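WGR domain-containing protein (Bacteroides fragilis, PDB 2RA8) is of unknown function but joins an N-terminal WGR domain, a module often associated with nucleic-acid-binding proteins, to a curved leucine-rich-repeat domain. Local coordinates at residues 152-156 with 157-161; 228-231 with 232-235; 262-265 with 266-269; 321-324 with 325-329. All coordinates share one frame; numbering follows the deposited sequence.

Interaction 1. Residues 152-156 with 157-161; sequences EEQEI and SWIEQ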
loop_
_atom_site.group_PDB
_atom_site.type_symbol
_atom_site.label_atom_id
_atom_site.label_comp_id
_atom_site.label_asym_id
_atom_site.label_seq_id
_atom_site.Cartn_x
_atom_site.Cartn_y
_atom_site.Cartn_z
ATOM N N GLU A 152 7.346 -0.585 8.451
ATOM C CA GLU A 152 6.885 -0.801 9.827
ATOM C C GLU A 152 7.789 -1.659 10.667
ATOM O O GLU A 152 7.900 -1.466 11.883
ATOM C CB GLU A 152 5.502 -1.441 9.838
ATOM C CG GLU A 152 4.353 -0.468 9.964
ATOM C CD GLU A 152 3.080 -1.161 10.404
ATOM O OE1 GLU A 152 2.614 -2.066 9.681
ATOM O OE2 GLU A 152 2.548 -0.807 11.479
ATOM N N GLU A 153 8.421 -2.638 10.032
ATOM C CA GLU A 153 9.326 -3.533 10.733
ATOM C C GLU A 153 10.574 -2.768 11.104
ATOM O O GLU A 153 11.037 -2.822 12.247
ATOM C CB GLU A 153 9.649 -4.739 9.837
ATOM C CG GLU A 153 8.406 -5.579 9.488
ATOM C CD GLU A 153 8.712 -6.750 8.567
ATOM O OE1 GLU A 153 8.963 -6.521 7.367
ATOM O OE2 GLU A 153 8.698 -7.901 9.043
ATOM N N GLN A 154 11.119 -2.042 10.132
ATOM C CA GLN A 154 12.299 -1.217 10.329
ATOM C C GLN A 154 12.600 -0.510 9.014
ATOM O O GLN A 154 12.522 -1.109 7.940
ATOM C CB GLN A 154 13.490 -2.081 10.824
ATOM C CG GLN A 154 14.654 -2.245 9.865
ATOM C CD GLN A 154 15.699 -3.243 10.362
ATOM O OE1 GLN A 154 16.290 -3.983 9.567
ATOM N NE2 GLN A 154 15.941 -3.257 11.672
ATOM N N GLU A 155 12.916 0.777 9.091
ATOM C CA GLU A 155 13.210 1.567 7.899
ATOM C C GLU A 155 14.367 1.008 7.119
ATOM O O GLU A 155 15.299 0.438 7.679
ATOM C CB GLU A 155 13.511 3.016 8.264
ATOM C CG GLU A 155 12.323 3.790 8.801
ATOM C CD GLU A 155 12.540 5.286 8.697
ATOM O OE1 GLU A 155 12.689 5.952 9.743
ATOM O OE2 GLU A 155 12.570 5.793 7.554
ATOM N N ILE A 156 14.314 1.200 5.810
ATOM C CA ILE A 156 15.337 0.682 4.914
ATOM C C ILE A 156 16.748 1.040 5.336
ATOM O O ILE A 156 17.668 0.231 5.187
ATOM C CB ILE A 156 15.050 1.147 3.457
ATOM C CG1 ILE A 156 15.839 0.280 2.460
ATOM C CG2 ILE A 156 15.401 2.625 3.297
ATOM C CD1 ILE A 156 15.381 0.439 1.026
ATOM N N SER A 157 16.937 2.226 5.907
ATOM C CA SER A 157 18.272 2.646 6.327
ATOM C C SER A 157 18.787 1.918 7.543
ATOM O O SER A 157 19.932 2.117 7.949
ATOM C CB SER A 157 18.305 4.164 6.588
ATOM O OG SER A 157 17.332 4.557 7.552
ATOM N N TRP A 158 17.957 1.058 8.129
ATOM C CA TRP A 158 18.355 0.302 9.311
ATOM C C TRP A 158 18.591 -1.167 9.029
ATOM O O TRP A 158 18.918 -1.942 9.930
ATOM C CB TRP A 158 17.301 0.446 10.421
ATOM C CG TRP A 158 17.206 1.843 10.955
ATOM C CD1 TRP A 158 16.404 2.851 10.495
ATOM C CD2 TRP A 158 17.997 2.402 12.008
ATOM N NE1 TRP A 158 16.650 4.012 11.198
ATOM C CE2 TRP A 158 17.623 3.765 12.127
ATOM C CE3 TRP A 158 18.986 1.890 12.854
ATOM C CZ2 TRP A 158 18.209 4.612 13.069
ATOM C CZ3 TRP A 158 19.566 2.733 13.788
ATOM C CH2 TRP A 158 19.175 4.083 13.886
ATOM N N ILE A 159 18.424 -1.563 7.774
ATOM C CA ILE A 159 18.635 -2.952 7.399
ATOM C C ILE A 159 20.121 -3.218 7.418
ATOM O O ILE A 159 20.884 -2.530 6.748
ATOM C CB ILE A 159 18.057 -3.232 5.996
ATOM C CG1 ILE A 159 16.573 -2.885 5.982
ATOM C CG2 ILE A 159 18.240 -4.704 5.629
ATOM C CD1 ILE A 159 15.921 -3.038 4.611
ATOM N N GLU A 160 20.539 -4.207 8.200
ATOM C CA GLU A 160 21.955 -4.557 8.309
ATOM C C GLU A 160 22.323 -5.757 7.468
ATOM O O GLU A 160 22.047 -6.903 7.835
ATOM C CB GLU A 160 22.334 -4.836 9.773
ATOM C CG GLU A 160 22.168 -3.639 10.696
ATOM C CD GLU A 160 22.828 -2.392 10.140
ATOM O OE1 GLU A 160 24.011 -2.474 9.741
ATOM O OE2 GLU A 160 22.168 -1.333 10.101
ATOM N N GLN A 161 22.970 -5.494 6.339
ATOM C CA GLN A 161 23.384 -6.558 5.438
ATOM C C GLN A 161 24.776 -7.057 5.752
ATOM O O GLN A 161 25.393 -6.629 6.726
ATOM C CB GLN A 161 23.323 -6.054 3.990
ATOM C CG GLN A 161 21.946 -5.521 3.584
ATOM C CD GLN A 161 20.908 -6.619 3.441
ATOM O OE1 GLN A 161 20.970 -7.637 4.125
ATOM N NE2 GLN A 161 19.935 -6.406 2.559
HETATM O O HOH W 1 18.411 -5.747 9.873
HETATM O O HOH W 2 15.167 4.796 6.113
HETATM O O HOH W 3 20.274 -0.567 4.637
#
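Gln-154 lies across the start of the Trp-158 side chain where the chain makes a short 3-10 turn, within the loop that leaves strand 143-146 of the leucine-rich-repeat sheet for helix 165-169. From CA its CB heads toward the turn, and an unusual chi1 of 112° carries the extended chain over it. CG rests against Trp-158 CB at 3.8 Å. CD, next along, sits 3.5 Å from Trp-158 O, and the amide plane is turned 41° from the indole. At the tip OE1 meets Ile-159 CA; it lies near Trp-158 O as well, but two acceptors cannot bond. OE1 instead takes a hydrogen from a water at 2.8 Å, and that water accepts the N-H of Glu-160, so the amide reaches the backbone beyond the turn through solvent. Two backbone bonds hold the turn, Trp-158 N to Glu-155 O (2.8 Å) and Ile-159 N to Ile-156 O (3.2 Å). Glu-155 CB touches the indole at its CD1 edge. Ile-156 and Ile-159 meet through CG1 and CD1, and both also pack on Lys-180 of strand 176-180. Tyr-29 and Gln-39 of the second subunit cover Gln-154 and Trp-158 respectively. A further water joins Glu-155 OE2 to Ser-157 OG, its oxygen 2.6 Å from Ser-157 OG.

Interaction 2. Residues 228-231 with 232-235; sequences VGVE and DYGF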
loop_
_atom_site.group_PDB
_atom_site.type_symbol
_atom_site.label_atom_id
_atom_site.label_comp_id
_atom_site.label_asym_id
_atom_site.label_seq_id
_atom_site.Cartn_x
_atom_site.Cartn_y
_atom_site.Cartn_z
ATOM N N VAL A 228 19.255 5.065 -5.969
ATOM C CA VAL A 228 20.346 5.929 -5.525
ATOM C C VAL A 228 20.214 6.329 -4.076
ATOM O O VAL A 228 21.170 6.239 -3.303
ATOM C CB VAL A 228 20.421 7.218 -6.371
ATOM C CG1 VAL A 228 21.594 8.083 -5.899
ATOM C CG2 VAL A 228 20.581 6.864 -7.841
ATOM N N GLY A 229 19.027 6.787 -3.696
ATOM C CA GLY A 229 18.817 7.200 -2.322
ATOM C C GLY A 229 19.529 8.512 -2.038
ATOM O O GLY A 229 19.999 9.174 -2.961
ATOM N N VAL A 230 19.639 8.886 -0.768
ATOM C CA VAL A 230 20.277 10.155 -0.420
ATOM C C VAL A 230 21.538 10.046 0.410
ATOM O O VAL A 230 21.845 8.993 0.971
ATOM C CB VAL A 230 19.272 11.071 0.308
ATOM C CG1 VAL A 230 18.200 11.538 -0.666
ATOM C CG2 VAL A 230 18.630 10.318 1.464
ATOM N N GLU A 231 22.275 11.152 0.493
ATOM C CA GLU A 231 23.519 11.194 1.251
ATOM C C GLU A 231 23.359 10.895 2.719
ATOM O O GLU A 231 24.247 10.312 3.335
ATOM C CB GLU A 231 24.200 12.557 1.086
ATOM C CG GLU A 231 24.784 12.784 -0.305
ATOM C CD GLU A 231 25.629 14.046 -0.394
ATOM O OE1 GLU A 231 26.545 14.207 0.441
ATOM O OE2 GLU A 231 25.385 14.870 -1.301
ATOM N N ASP A 232 22.228 11.287 3.295
ATOM C CA ASP A 232 21.988 11.046 4.713
ATOM C C ASP A 232 21.928 9.586 5.088
ATOM O O ASP A 232 22.174 9.231 6.246
ATOM C CB ASP A 232 20.675 11.709 5.152
ATOM C CG ASP A 232 20.739 13.221 5.100
ATOM O OD1 ASP A 232 21.590 13.801 5.808
ATOM O OD2 ASP A 232 19.942 13.829 4.354
ATOM N N TYR A 233 21.614 8.722 4.126
ATOM C CA TYR A 233 21.488 7.305 4.427
ATOM C C TYR A 233 22.361 6.353 3.622
ATOM O O TYR A 233 22.014 5.180 3.448
ATOM C CB TYR A 233 20.015 6.888 4.298
ATOM C CG TYR A 233 19.083 7.673 5.188
ATOM C CD1 TYR A 233 19.114 7.519 6.571
ATOM C CD2 TYR A 233 18.176 8.581 4.647
ATOM C CE1 TYR A 233 18.261 8.253 7.399
ATOM C CE2 TYR A 233 17.320 9.318 5.464
ATOM C CZ TYR A 233 17.374 9.147 6.835
ATOM O OH TYR A 233 16.542 9.882 7.646
ATOM N N GLY A 234 23.499 6.831 3.133
ATOM C CA GLY A 234 24.371 5.937 2.396
ATOM C C GLY A 234 24.967 6.426 1.094
ATOM O O GLY A 234 26.103 6.067 0.781
ATOM N N PHE A 235 24.231 7.225 0.322
ATOM C CA PHE A 235 24.772 7.702 -0.946
ATOM C C PHE A 235 25.907 8.645 -0.676
ATOM O O PHE A 235 25.828 9.481 0.227
ATOM C CB PHE A 235 23.696 8.403 -1.788
ATOM C CG PHE A 235 24.173 8.821 -3.158
ATOM C CD1 PHE A 235 24.810 7.910 -3.996
ATOM C CD2 PHE A 235 23.981 10.120 -3.608
ATOM C CE1 PHE A 235 25.245 8.293 -5.259
ATOM C CE2 PHE A 235 24.413 10.504 -4.869
ATOM C CZ PHE A 235 25.046 9.589 -5.689
#
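Val-228 and Phe-235 meet by a CH-pi contact at the two ends of a tight loop that follows strand 223-227 of the leucine-rich-repeat sheet. Val-228 CG1 stands over the centre of the Phe-235 ring, 3.5 Å from its centroid and only 4° off the normal. Each side chain has its branch anti to the backbone N, chi1 -179° for CG1 of Val-228 and -175° for CG of Phe-235, which brings methyl and ring face together. The second apolar pair, Val-230 and Tyr-233, lies side by side and points the same way, with Val-230 CG2 at the ring edge 3.7 Å from Tyr-233 CD2.

Hydrogen bonding converges on one acceptor. Val-230 O receives Tyr-233 N at 3.2 Å, closing a 3-10-like turn, and Phe-235 N at 3.0 Å from two residues further on; the donors come from opposite faces of the carbonyl plane. A CA-H...O contact adds to this, Glu-231 CA lying 3.1 Å from Phe-235 O.

Where the loop begins, backbone hydrogen bonds join Val-228 to Leu-205 and Val-260, and Val-230 to Gly-203. Phe-235 N and Tyr-233 N share one acceptor while the ring of the buried Phe-235 covers a valine methyl, so polar and apolar contacts close the same loop.

Interaction 3. Residues 262-265 with 266-269; sequences AEEQ and NVVV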
loop_
_atom_site.group_PDB
_atom_site.type_symbol
_atom_site.label_atom_id
_atom_site.label_comp_id
_atom_site.label_asym_id
_atom_site.label_seq_id
_atom_site.Cartn_x
_atom_site.Cartn_y
_atom_site.Cartn_z
ATOM N N ALA A 262 16.698 9.192 -7.161
ATOM C CA ALA A 262 17.800 10.130 -6.928
ATOM C C ALA A 262 17.337 11.570 -6.887
ATOM O O ALA A 262 16.368 11.933 -7.554
ATOM C CB ALA A 262 18.858 9.973 -8.027
ATOM N N GLU A 263 18.035 12.396 -6.108
ATOM C CA GLU A 263 17.714 13.822 -6.012
ATOM C C GLU A 263 18.071 14.479 -7.319
ATOM O O GLU A 263 17.384 15.382 -7.779
ATOM C CB GLU A 263 18.504 14.484 -4.885
ATOM C CG GLU A 263 17.717 14.652 -3.597
ATOM C CD GLU A 263 18.535 15.294 -2.487
ATOM O OE1 GLU A 263 19.182 16.335 -2.744
ATOM O OE2 GLU A 263 18.521 14.761 -1.355
ATOM N N GLU A 264 19.155 14.015 -7.930
ATOM C CA GLU A 264 19.593 14.547 -9.216
ATOM C C GLU A 264 19.129 13.619 -10.310
ATOM O O GLU A 264 19.929 13.088 -11.083
ATOM C CB GLU A 264 21.117 14.677 -9.250
ATOM C CG GLU A 264 21.665 15.641 -8.204
ATOM C CD GLU A 264 23.176 15.794 -8.278
ATOM O OE1 GLU A 264 23.680 16.254 -9.324
ATOM O OE2 GLU A 264 23.860 15.455 -7.288
ATOM N N GLN A 265 17.818 13.427 -10.383
ATOM C CA GLN A 265 17.237 12.536 -11.381
ATOM C C GLN A 265 17.395 13.036 -12.804
ATOM O O GLN A 265 17.506 12.231 -13.738
ATOM C CB GLN A 265 15.746 12.301 -11.085
ATOM C CG GLN A 265 15.128 11.147 -11.880
ATOM C CD GLN A 265 15.764 9.802 -11.541
ATOM O OE1 GLN A 265 16.245 9.086 -12.425
ATOM N NE2 GLN A 265 15.769 9.458 -10.255
ATOM N N ASN A 266 17.422 14.357 -12.985
ATOM C CA ASN A 266 17.551 14.918 -14.325
ATOM C C ASN A 266 18.866 14.544 -14.954
ATOM O O ASN A 266 18.956 14.376 -16.173
ATOM C CB ASN A 266 17.436 16.455 -14.309
ATOM C CG ASN A 266 16.116 16.954 -13.731
ATOM O OD1 ASN A 266 15.060 16.320 -13.881
ATOM N ND2 ASN A 266 16.166 18.110 -13.082
ATOM N N VAL A 267 19.898 14.407 -14.125
ATOM C CA VAL A 267 21.224 14.064 -14.627
ATOM C C VAL A 267 21.201 12.704 -15.272
ATOM O O VAL A 267 21.872 12.472 -16.291
ATOM C CB VAL A 267 22.269 14.047 -13.495
ATOM C CG1 VAL A 267 23.667 14.021 -14.091
ATOM C CG2 VAL A 267 22.096 15.261 -12.595
ATOM N N VAL A 268 20.423 11.795 -14.682
ATOM C CA VAL A 268 20.301 10.428 -15.189
ATOM C C VAL A 268 19.787 10.439 -16.605
ATOM O O VAL A 268 20.186 9.612 -17.435
ATOM C CB VAL A 268 19.372 9.572 -14.262
ATOM C CG1 VAL A 268 19.227 8.152 -14.796
ATOM C CG2 VAL A 268 19.943 9.543 -12.845
ATOM N N VAL A 269 18.909 11.388 -16.907
ATOM C CA VAL A 269 18.374 11.500 -18.252
ATOM C C VAL A 269 19.514 11.777 -19.206
ATOM O O VAL A 269 19.579 11.212 -20.297
ATOM C CB VAL A 269 17.338 12.641 -18.350
ATOM C CG1 VAL A 269 16.812 12.755 -19.780
ATOM C CG2 VAL A 269 16.200 12.394 -17.375
#
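Glu-264 lies alongside Val-267, its CB 3.5 Å from the valine methyl CG2. The two side chains point the same way, and the extended glutamate chain, CG anti to its carbonyl carbon (chi1 -62°), continues past the valine so that Glu-264 OE1 still comes within 3.8 Å of Val-267 CG2. The same methyl leans on the glutamate backbone, 3.4 Å from Glu-264 O. This is the entry to helix 265-274, reached by the loop that leaves strand 256-260 of the leucine-rich-repeat domain.

Backbone bonding across this first turn is weak. Val-267 N reaches Glu-264 O at 3.3 Å, bent to 135°, and Val-268 N reaches Gln-265 O at 3.1 Å, bent further to 125°. Val-268 CB sits against that same carbonyl, 3.3 Å from Gln-265 O, and Val-269 CG2 lies 3.9 Å from Gln-265 O.

The turn is tied into the fold on several sides. Asn-266 gives its ND2 hydrogen to Thr-292 OG1, Val-269 packs on Leu-298 and Leu-299 of helix 293-300, and Val-268 touches Met-239. Since both i+3 backbone bonds are weak, the contacts of Val-267 and Val-268 with Glu-264 and the Gln-265 carbonyl, and the bond from the Asn-266 amide to Thr-292 in the neighbouring loop, probably also help to hold this turn.

Interaction 4. Residues 321-324 with 325-329; sequences DEMK and KELQK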
loop_
_atom_site.group_PDB
_atom_site.type_symbol
_atom_site.label_atom_id
_atom_site.label_comp_id
_atom_site.label_asym_id
_atom_site.label_seq_id
_atom_site.Cartn_x
_atom_site.Cartn_y
_atom_site.Cartn_z
ATOM N N ASP A 321 1.718 19.532 -15.137
ATOM C CA ASP A 321 0.727 18.910 -16.001
ATOM C C ASP A 321 0.935 19.276 -17.447
ATOM O O ASP A 321 0.673 18.471 -18.338
ATOM C CB ASP A 321 -0.710 19.261 -15.579
ATOM C CG ASP A 321 -0.844 20.661 -15.026
ATOM O OD1 ASP A 321 -0.158 21.581 -15.524
ATOM O OD2 ASP A 321 -1.660 20.841 -14.096
ATOM N N GLU A 322 1.424 20.482 -17.700
ATOM C CA GLU A 322 1.653 20.911 -19.073
ATOM C C GLU A 322 2.732 20.071 -19.723
ATOM O O GLU A 322 2.621 19.713 -20.901
ATOM C CB GLU A 322 2.033 22.391 -19.100
ATOM C CG GLU A 322 1.044 23.264 -18.329
ATOM C CD GLU A 322 1.277 24.751 -18.527
ATOM O OE1 GLU A 322 2.416 25.215 -18.306
ATOM O OE2 GLU A 322 0.314 25.456 -18.900
HETATM N N MSE A 323 3.774 19.742 -18.961
HETATM C CA MSE A 323 4.871 18.919 -19.476
HETATM C C MSE A 323 4.411 17.495 -19.697
HETATM O O MSE A 323 4.802 16.844 -20.679
HETATM C CB MSE A 323 6.062 18.936 -18.505
HETATM C CG MSE A 323 7.194 17.988 -18.889
HETATM SE SE MSE A 323 7.900 18.284 -20.680
HETATM C CE MSE A 323 9.111 19.737 -20.268
ATOM N N LYS A 324 3.577 16.992 -18.791
ATOM C CA LYS A 324 3.053 15.641 -18.928
ATOM C C LYS A 324 2.178 15.539 -20.159
ATOM O O LYS A 324 2.191 14.517 -20.847
ATOM C CB LYS A 324 2.275 15.222 -17.664
ATOM C CG LYS A 324 3.179 14.880 -16.472
ATOM C CD LYS A 324 2.386 14.417 -15.247
ATOM C CE LYS A 324 1.672 15.585 -14.579
ATOM N NZ LYS A 324 0.837 15.156 -13.420
ATOM N N LYS A 325 1.429 16.597 -20.468
ATOM C CA LYS A 325 0.583 16.591 -21.662
ATOM C C LYS A 325 1.474 16.519 -22.881
ATOM O O LYS A 325 1.229 15.738 -23.798
ATOM C CB LYS A 325 -0.249 17.874 -21.763
ATOM C CG LYS A 325 -1.189 18.147 -20.603
ATOM C CD LYS A 325 -2.392 17.219 -20.587
ATOM C CE LYS A 325 -3.337 17.595 -19.446
ATOM N NZ LYS A 325 -4.591 16.796 -19.440
ATOM N N GLU A 326 2.520 17.344 -22.887
ATOM C CA GLU A 326 3.465 17.398 -24.001
ATOM C C GLU A 326 4.126 16.068 -24.201
ATOM O O GLU A 326 4.216 15.570 -25.323
ATOM C CB GLU A 326 4.544 18.448 -23.744
ATOM C CG GLU A 326 5.149 19.019 -25.021
ATOM C CD GLU A 326 6.241 20.039 -24.755
ATOM O OE1 GLU A 326 6.109 20.811 -23.782
ATOM O OE2 GLU A 326 7.224 20.080 -25.524
ATOM N N LEU A 327 4.599 15.485 -23.107
ATOM C CA LEU A 327 5.254 14.183 -23.158
ATOM C C LEU A 327 4.310 13.149 -23.697
ATOM O O LEU A 327 4.685 12.317 -24.524
ATOM C CB LEU A 327 5.709 13.761 -21.760
ATOM C CG LEU A 327 6.877 14.551 -21.180
ATOM C CD1 LEU A 327 6.983 14.282 -19.695
ATOM C CD2 LEU A 327 8.162 14.168 -21.907
ATOM N N GLN A 328 3.067 13.202 -23.231
ATOM C CA GLN A 328 2.038 12.261 -23.655
ATOM C C GLN A 328 1.839 12.303 -25.159
ATOM O O GLN A 328 1.838 11.267 -25.828
ATOM C CB GLN A 328 0.709 12.602 -22.971
ATOM C CG GLN A 328 -0.004 11.440 -22.282
ATOM C CD GLN A 328 0.544 11.147 -20.898
ATOM O OE1 GLN A 328 -0.006 10.330 -20.161
ATOM N NE2 GLN A 328 1.633 11.815 -20.538
ATOM N N LYS A 329 1.683 13.512 -25.694
ATOM C CA LYS A 329 1.442 13.702 -27.121
ATOM C C LYS A 329 2.658 13.621 -28.016
ATOM O O LYS A 329 2.548 13.193 -29.165
ATOM C CB LYS A 329 0.753 15.049 -27.358
ATOM C CG LYS A 329 0.118 15.187 -28.733
ATOM C CD LYS A 329 -0.449 16.582 -28.949
ATOM C CE LYS A 329 -1.339 16.631 -30.185
ATOM N NZ LYS A 329 -0.636 16.155 -31.408
#
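Selenomethionine Met-323 sets its CG anti to the backbone N (chi1 174°) and then folds at chi2 (56°), a bend that swings the selenium back beside Leu-327 one helical turn on. Met-323 SE comes 3.9 Å from Leu-327 CG, and the preceding CG lies 3.8 Å from Leu-327 CD1, the two side chains crossing at a slant. Leu-327 also leans over the backbone that carries its partner, with CG 3.1 Å from Met-323 O, a tight approach that accompanies the main-chain bond from Leu-327 N to the same oxygen (2.8 Å).

A bend at chi2 of Gln-328 (82°) brings its amide back to the carbonyl of Lys-324. Gln-328 NE2 gives a weak bond to Lys-324 O at 2.8 Å, in addition to the regular bond from Gln-328 N at 2.9 Å, so one carbonyl is held from backbone and side chain together. The remaining turns close with i+4 bonds to Asp-321 O and Glu-322 O, from Lys-325 N and Glu-326 N.

Met-323 also packs on Ala-296 and Leu-300 of helix 293-300, to which Glu-326 is joined by a salt bridge with Arg-297, while Leu-327 touches Ile-335 of strand 334-336. At the helix start Asp-321 N is bonded to OD2 of Asp-321 of the second subunit. One flank thus supplies apolar contacts and another faces the partner chain, as befits the connecting helix of a beta-alpha-beta unit, strand 311-313, helix 321-330, strand 334-336, in a leucine-rich-repeat solenoid.

The four contacts follow one another along the solenoid without nesting or crossing, and all are local: the first two close turns in loops, the third begins a helix and the fourth lies within one. Interaction 1 shapes the loop between strand 143-146 and helix 165-169; interaction 2 follows strand 223-227; interaction 3 starts helix 265-274 after strand 256-260; interaction 4 belongs to helix 321-330. Distant in sequence, the first three are stacked in space: Ser-157 packs on Tyr-233 between interactions 1 and 2, and Val-228 on Ala-262 and Val-230 on Glu-263 between interactions 2 and 3. Interaction 4 stands apart, its nearest atoms about 9 Å from interaction 3. Interactions 1 and 4 both meet the second subunit.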